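Local structure of enoyl-acyl carrier protein reductase (Uncultured bacterium, 6KIA) at residues P289-N294 with L304-L309. The protein probably catalyses the NADH-dependent reduction of enoyl-acyl carrier protein in fatty acid synthesis, and confers resistance to triclosan as a novel type of this reductase. Residues are numbered along the deposited sequence; the frame is centred on the assembly and turned at random.
With NAI (1,4-dihydronicotinamide adenine dinucleotide), chain D.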
# COMPACT_ATOMS: atom_id res chain seq x y z
N PRO A 289 -1.73 -6.10 6.00
CA PRO A 289 -1.30 -5.51 7.29
C PRO A 289 -0.41 -4.28 7.21
O PRO A 289 0.24 -4.01 6.21
CB PRO A 289 -0.50 -6.64 7.94
CG PRO A 289 -1.02 -7.87 7.34
CD PRO A 289 -1.29 -7.50 5.89
N GLU A 290 -0.36 -3.56 8.33
CA GLU A 290 0.60 -2.49 8.55
C GLU A 290 2.02 -3.05 8.50
O GLU A 290 2.35 -4.02 9.23
CB GLU A 290 0.38 -1.85 9.92
CG GLU A 290 -1.05 -1.35 10.20
CD GLU A 290 -2.00 -2.44 10.74
OE1 GLU A 290 -1.62 -3.63 10.83
OE2 GLU A 290 -3.13 -2.08 11.09
N ILE A 291 2.86 -2.46 7.65
CA ILE A 291 4.28 -2.80 7.64
C ILE A 291 5.10 -1.53 7.43
O ILE A 291 4.54 -0.45 7.26
CB ILE A 291 4.63 -3.84 6.55
CG1 ILE A 291 4.21 -3.37 5.16
CG2 ILE A 291 3.97 -5.20 6.84
CD1 ILE A 291 4.79 -4.26 4.10
N ARG A 292 6.42 -1.64 7.47
CA ARG A 292 7.25 -0.49 7.16
C ARG A 292 7.85 -0.61 5.75
O ARG A 292 8.61 -1.53 5.44
CB ARG A 292 8.35 -0.31 8.21
CG ARG A 292 7.74 0.08 9.55
CD ARG A 292 8.79 0.47 10.57
NE ARG A 292 9.21 1.87 10.44
CZ ARG A 292 10.39 2.25 9.96
NH1 ARG A 292 11.28 1.34 9.57
NH2 ARG A 292 10.69 3.54 9.88
N THR A 293 7.42 0.32 4.90
CA THR A 293 7.89 0.46 3.53
C THR A 293 8.24 1.92 3.27
O THR A 293 8.09 2.77 4.16
CB THR A 293 6.81 0.08 2.50
OG1 THR A 293 5.77 1.05 2.59
CG2 THR A 293 6.26 -1.32 2.73
N ASN A 294 8.66 2.24 2.05
CA ASN A 294 8.86 3.64 1.67
C ASN A 294 7.61 4.49 1.88
O ASN A 294 7.70 5.66 2.28
CB ASN A 294 9.30 3.75 0.21
CG ASN A 294 10.71 3.26 -0.03
OD1 ASN A 294 11.38 2.77 0.89
ND2 ASN A 294 11.17 3.36 -1.27
N LEU A 304 3.43 -0.36 15.31
CA LEU A 304 2.98 -0.93 16.57
C LEU A 304 2.01 -2.06 16.30
O LEU A 304 1.95 -3.03 17.09
CB LEU A 304 2.32 0.13 17.46
CG LEU A 304 3.26 1.25 17.91
CD1 LEU A 304 2.46 2.20 18.77
CD2 LEU A 304 4.45 0.69 18.70
N SER A 305 1.29 -1.96 15.18
CA SER A 305 0.30 -2.99 14.86
C SER A 305 0.93 -4.32 14.46
O SER A 305 0.28 -5.35 14.54
CB SER A 305 -0.62 -2.51 13.74
OG SER A 305 -1.35 -1.35 14.14
N LEU A 306 2.20 -4.29 14.09
CA LEU A 306 2.84 -5.45 13.48
C LEU A 306 3.43 -6.44 14.49
O LEU A 306 3.46 -7.65 14.24
CB LEU A 306 3.93 -4.96 12.51
CG LEU A 306 4.80 -5.98 11.76
CD1 LEU A 306 3.94 -6.86 10.85
CD2 LEU A 306 5.82 -5.19 10.96
N PHE A 307 3.88 -5.96 15.65
CA PHE A 307 4.56 -6.85 16.61
C PHE A 307 3.79 -8.12 17.02
O PHE A 307 4.39 -9.20 17.14
CB PHE A 307 4.95 -6.06 17.86
CG PHE A 307 5.94 -4.97 17.60
CD1 PHE A 307 7.26 -5.27 17.31
CD2 PHE A 307 5.56 -3.64 17.65
CE1 PHE A 307 8.20 -4.25 17.06
CE2 PHE A 307 6.48 -2.61 17.42
CZ PHE A 307 7.79 -2.91 17.14
N PRO A 308 2.45 -8.02 17.21
CA PRO A 308 1.73 -9.24 17.60
C PRO A 308 1.74 -10.34 16.53
O PRO A 308 1.28 -11.45 16.83
CB PRO A 308 0.30 -8.73 17.86
CG PRO A 308 0.48 -7.28 18.21
CD PRO A 308 1.58 -6.81 17.33
N LEU A 309 2.24 -10.07 15.32
CA LEU A 309 2.44 -11.16 14.35
C LEU A 309 3.30 -12.26 14.97
O LEU A 309 3.13 -13.44 14.67
CB LEU A 309 3.07 -10.62 13.04
CG LEU A 309 3.33 -11.67 11.96
CD1 LEU A 309 1.99 -12.22 11.43
CD2 LEU A 309 4.19 -11.11 10.81
PA NAI D . 6.08 1.61 -2.04
O1A NAI D . 7.11 0.56 -2.33
O2A NAI D . 6.58 3.03 -1.85
O5B NAI D . 5.00 1.52 -3.20
C5B NAI D . 4.31 2.69 -3.60
C4B NAI D . 3.75 2.31 -5.01
O4B NAI D . 2.86 3.52 -5.42
C3B NAI D . 4.67 2.18 -5.90
O3B NAI D . 4.39 1.06 -6.83
C2B NAI D . 4.67 3.62 -6.71
O2B NAI D . 5.34 3.44 -8.01
C1B NAI D . 3.43 3.93 -6.79
N9A NAI D . 3.22 5.39 -6.78
C8A NAI D . 3.42 6.37 -5.88
N7A NAI D . 3.06 7.53 -6.44
C5A NAI D . 2.63 7.26 -7.70
C6A NAI D . 2.17 8.15 -8.66
N6A NAI D . 1.98 9.58 -8.67
N1A NAI D . 1.80 7.67 -9.85
C2A NAI D . 1.89 6.32 -10.11
N3A NAI D . 2.35 5.43 -9.15
C4A NAI D . 2.73 5.94 -7.93
O3 NAI D . 5.24 1.26 -0.66
PN NAI D . 4.12 0.13 -0.40
O1N NAI D . 4.65 -1.23 -0.72
O2N NAI D . 3.77 0.33 1.06
O5D NAI D . 2.87 0.49 -1.34
C5D NAI D . 2.35 -0.46 -2.25
C4D NAI D . 0.84 -0.61 -1.96
O4D NAI D . 0.69 -1.22 -0.80
C3D NAI D . 0.18 0.76 -1.78
O3D NAI D . -1.00 0.87 -2.50
C2D NAI D . -0.14 0.75 -0.27
O2D NAI D . -1.19 1.75 0.01
C1D NAI D . -0.47 -0.48 -0.03
N1N NAI D . -0.41 -0.85 1.39
C2N NAI D . 0.65 -0.47 2.19
C3N NAI D . 0.64 -0.79 3.55
C7N NAI D . 1.82 -0.42 4.46
O7N NAI D . 1.69 -0.41 5.68
N7N NAI D . 3.07 -0.10 3.86
C4N NAI D . -0.40 -1.50 4.12
C5N NAI D . -1.45 -1.92 3.29
C6N NAI D . -1.44 -1.59 1.93
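E290 lays its carboxylate against S305, with OE1 3.3 Å from S305 CB, and the two side chains touch without bonding to each other. A bend at chi2 (85°) folds the glutamate chain so that CG and CD both pass along the serine CB. The acid and the hydroxyl are instead joined through Q255, whose NE2 is hydrogen-bonded to E290 OE2 and whose OE1 is bonded to S305 OG; Y241 OH also bonds OE2, and T244 OG1 makes a weak hydrogen bond with OE1. Glutamate is long enough to reach these partners, and small serine lets the carboxylate lie close.

L306 swings CG away from its own N (chi1 178°), which brings CD1 to 3.6 Å from E290 O. The same methyl of this branched, apolar side chain lightly touches I291 CG2 at 4.3 Å.

The loop after strand 283-287 supplies part of the NADH pocket, as expected of a Rossmann-type dinucleotide fold. I291 N gives a nearly straight bond (176°) to the carboxamide oxygen O7N at 3.1 Å, helping to set the carboxamide's rotation, while I291 CG1 packs 3.7 Å from N7N. T293 suits its place by donating OG1 to the phosphate oxygen O2N at 2.6 Å.

Main-chain and hydroxyl donors thus help to hold the carboxamide and the nicotinamide-side phosphate, while the buried carboxylate of E290 probably helps to position the loop.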